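Local coordinates for protein putative peptidyl-arginine deiminase (PDB 1XKN) that is a putative peptidyl-arginine deiminase that probably hydrolyses the guanidinium group of arginine-like substrates such as agmatine, at residues S2-F7 with R105-R110. Sequence-based numbering, arbitrary orientation.
Sequences SEPTYF and RTQDGR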
loop_
_atom_site.group_PDB
_atom_site.type_symbol
_atom_site.label_atom_id
_atom_site.label_comp_id
_atom_site.label_asym_id
_atom_site.label_seq_id
_atom_site.Cartn_x
_atom_site.Cartn_y
_atom_site.Cartn_z
ATOM N N SER A 2 -27.730 15.963 1.830
ATOM C CA SER A 2 -28.394 14.711 2.294
ATOM C C SER A 2 -27.349 13.638 2.600
ATOM O O SER A 2 -26.987 13.433 3.756
ATOM C CB SER A 2 -29.359 14.206 1.220
ATOM O OG SER A 2 -30.101 13.092 1.687
ATOM N N GLU A 3 -26.870 12.959 1.561
ATOM C CA GLU A 3 -25.859 11.917 1.722
ATOM C C GLU A 3 -24.511 12.458 1.235
ATOM O O GLU A 3 -24.411 12.985 0.129
ATOM C CB GLU A 3 -26.241 10.679 0.910
ATOM C CG GLU A 3 -25.397 9.448 1.209
ATOM C CD GLU A 3 -25.840 8.714 2.467
ATOM O OE1 GLU A 3 -25.892 9.341 3.546
ATOM O OE2 GLU A 3 -26.130 7.503 2.374
ATOM N N PRO A 4 -23.455 12.330 2.054
ATOM C CA PRO A 4 -22.141 12.836 1.642
ATOM C C PRO A 4 -21.476 12.016 0.543
ATOM O O PRO A 4 -21.852 10.873 0.296
ATOM C CB PRO A 4 -21.339 12.789 2.938
ATOM C CG PRO A 4 -21.886 11.559 3.602
ATOM C CD PRO A 4 -23.384 11.717 3.394
ATOM N N THR A 5 -20.509 12.620 -0.139
ATOM C CA THR A 5 -19.768 11.899 -1.158
ATOM C C THR A 5 -18.325 11.901 -0.687
ATOM O O THR A 5 -17.922 12.750 0.114
ATOM C CB THR A 5 -19.873 12.551 -2.560
ATOM O OG1 THR A 5 -19.429 13.910 -2.507
ATOM C CG2 THR A 5 -21.310 12.498 -3.059
ATOM N N TYR A 6 -17.552 10.931 -1.155
ATOM C CA TYR A 6 -16.158 10.840 -0.756
ATOM C C TYR A 6 -15.242 10.791 -1.970
ATOM O O TYR A 6 -15.671 10.488 -3.085
ATOM C CB TYR A 6 -15.935 9.597 0.118
ATOM C CG TYR A 6 -16.756 9.569 1.391
ATOM C CD1 TYR A 6 -17.968 8.877 1.451
ATOM C CD2 TYR A 6 -16.332 10.252 2.531
ATOM C CE1 TYR A 6 -18.737 8.869 2.619
ATOM C CE2 TYR A 6 -17.094 10.252 3.703
ATOM C CZ TYR A 6 -18.296 9.558 3.738
ATOM O OH TYR A 6 -19.059 9.556 4.889
ATOM N N PHE A 7 -13.977 11.115 -1.741
ATOM C CA PHE A 7 -12.965 11.098 -2.784
ATOM C C PHE A 7 -11.694 10.543 -2.171
ATOM O O PHE A 7 -11.267 10.985 -1.101
ATOM C CB PHE A 7 -12.708 12.517 -3.307
ATOM C CG PHE A 7 -11.494 12.630 -4.190
ATOM C CD1 PHE A 7 -11.474 12.045 -5.453
ATOM C CD2 PHE A 7 -10.362 13.308 -3.749
ATOM C CE1 PHE A 7 -10.343 12.133 -6.265
ATOM C CE2 PHE A 7 -9.223 13.402 -4.552
ATOM C CZ PHE A 7 -9.217 12.812 -5.810
ATOM N N ARG A 105 -14.180 14.174 2.366
ATOM C CA ARG A 105 -15.633 14.132 2.441
ATOM C C ARG A 105 -16.249 15.451 2.003
ATOM O O ARG A 105 -15.799 16.523 2.409
ATOM C CB ARG A 105 -16.080 13.820 3.874
ATOM C CG ARG A 105 -17.590 13.858 4.074
ATOM C CD ARG A 105 -17.997 13.433 5.481
ATOM N NE ARG A 105 -17.480 14.319 6.521
ATOM C CZ ARG A 105 -17.683 14.132 7.823
ATOM N NH1 ARG A 105 -18.392 13.091 8.241
ATOM N NH2 ARG A 105 -17.175 14.981 8.709
ATOM N N THR A 106 -17.272 15.370 1.160
ATOM C CA THR A 106 -17.971 16.563 0.698
ATOM C C THR A 106 -19.439 16.439 1.079
ATOM O O THR A 106 -20.094 15.444 0.761
ATOM C CB THR A 106 -17.875 16.743 -0.833
ATOM O OG1 THR A 106 -16.513 16.990 -1.204
ATOM C CG2 THR A 106 -18.730 17.925 -1.285
ATOM N N GLN A 107 -19.947 17.453 1.769
ATOM C CA GLN A 107 -21.335 17.463 2.191
ATOM C C GLN A 107 -21.777 18.894 2.454
ATOM O O GLN A 107 -21.100 19.644 3.154
ATOM C CB GLN A 107 -21.500 16.611 3.447
ATOM C CG GLN A 107 -22.912 16.523 3.975
ATOM C CD GLN A 107 -23.095 15.321 4.874
ATOM O OE1 GLN A 107 -22.250 15.039 5.726
ATOM N NE2 GLN A 107 -24.201 14.609 4.697
ATOM N N ASP A 108 -22.908 19.270 1.867
ATOM C CA ASP A 108 -23.456 20.610 2.025
ATOM C C ASP A 108 -22.453 21.700 1.667
ATOM O O ASP A 108 -22.379 22.735 2.330
ATOM C CB ASP A 108 -23.953 20.802 3.454
ATOM C CG ASP A 108 -25.086 19.859 3.800
ATOM O OD1 ASP A 108 -26.151 19.948 3.151
ATOM O OD2 ASP A 108 -24.912 19.024 4.709
ATOM N N GLY A 109 -21.680 21.455 0.613
ATOM C CA GLY A 109 -20.706 22.427 0.155
ATOM C C GLY A 109 -19.435 22.533 0.974
ATOM O O GLY A 109 -18.580 23.370 0.684
ATOM N N ARG A 110 -19.293 21.698 1.996
ATOM C CA ARG A 110 -18.092 21.758 2.816
ATOM C C ARG A 110 -17.234 20.512 2.623
ATOM O O ARG A 110 -17.748 19.405 2.467
ATOM C CB ARG A 110 -18.473 21.942 4.288
ATOM C CG ARG A 110 -18.775 20.669 5.043
ATOM C CD ARG A 110 -17.603 20.320 5.943
ATOM N NE ARG A 110 -17.828 19.100 6.708
ATOM C CZ ARG A 110 -17.863 17.879 6.182
ATOM N NH1 ARG A 110 -17.687 17.704 4.875
ATOM N NH2 ARG A 110 -18.068 16.832 6.966
HETATM O O HOH W 1 -19.980 11.112 6.948
#
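Thr5 and Thr106 form an antiparallel hydrogen-bonded pair: their backbones exchange two nearly straight hydrogen bonds, from Thr5 N to Thr106 O (3.0 Å) and from Thr106 N to Thr5 O (2.9 Å). Through this pair strand 5-7 joins strand 101-107 as the outermost strand of a small mixed sheet, beside a beta hairpin whose type I' turn, Gln107 to Arg110, leads into strand 110-119. The two threonines lie side by side on one face, where Thr5 OG1 packs 3.6 Å from Thr106 CB. On the other face Tyr6 and Arg105, a non-hydrogen-bonded pair, run alongside each other. The aliphatic part of Arg105 extends with CG anti to the backbone N (chi1 176°), which places CG 3.7 Å from Tyr6 CE2, and the chain then bends at chi3. Its guanidinium lies 30° from the plane of the tyrosine ring and forms a salt bridge through NH2 with Asp112 on strand 110-119. Toward the N-terminus, the extended Gln107 side chain lies along the Pro4 ring, its amide carbon CD 3.6 Å from Pro4 CB. A water bridges Tyr6 and Arg105, 2.7 Å from Tyr6 OH and accepting a hydrogen bond from Arg105 NH1 (2.8 Å), the water oxygen lying in the guanidinium plane at its edge.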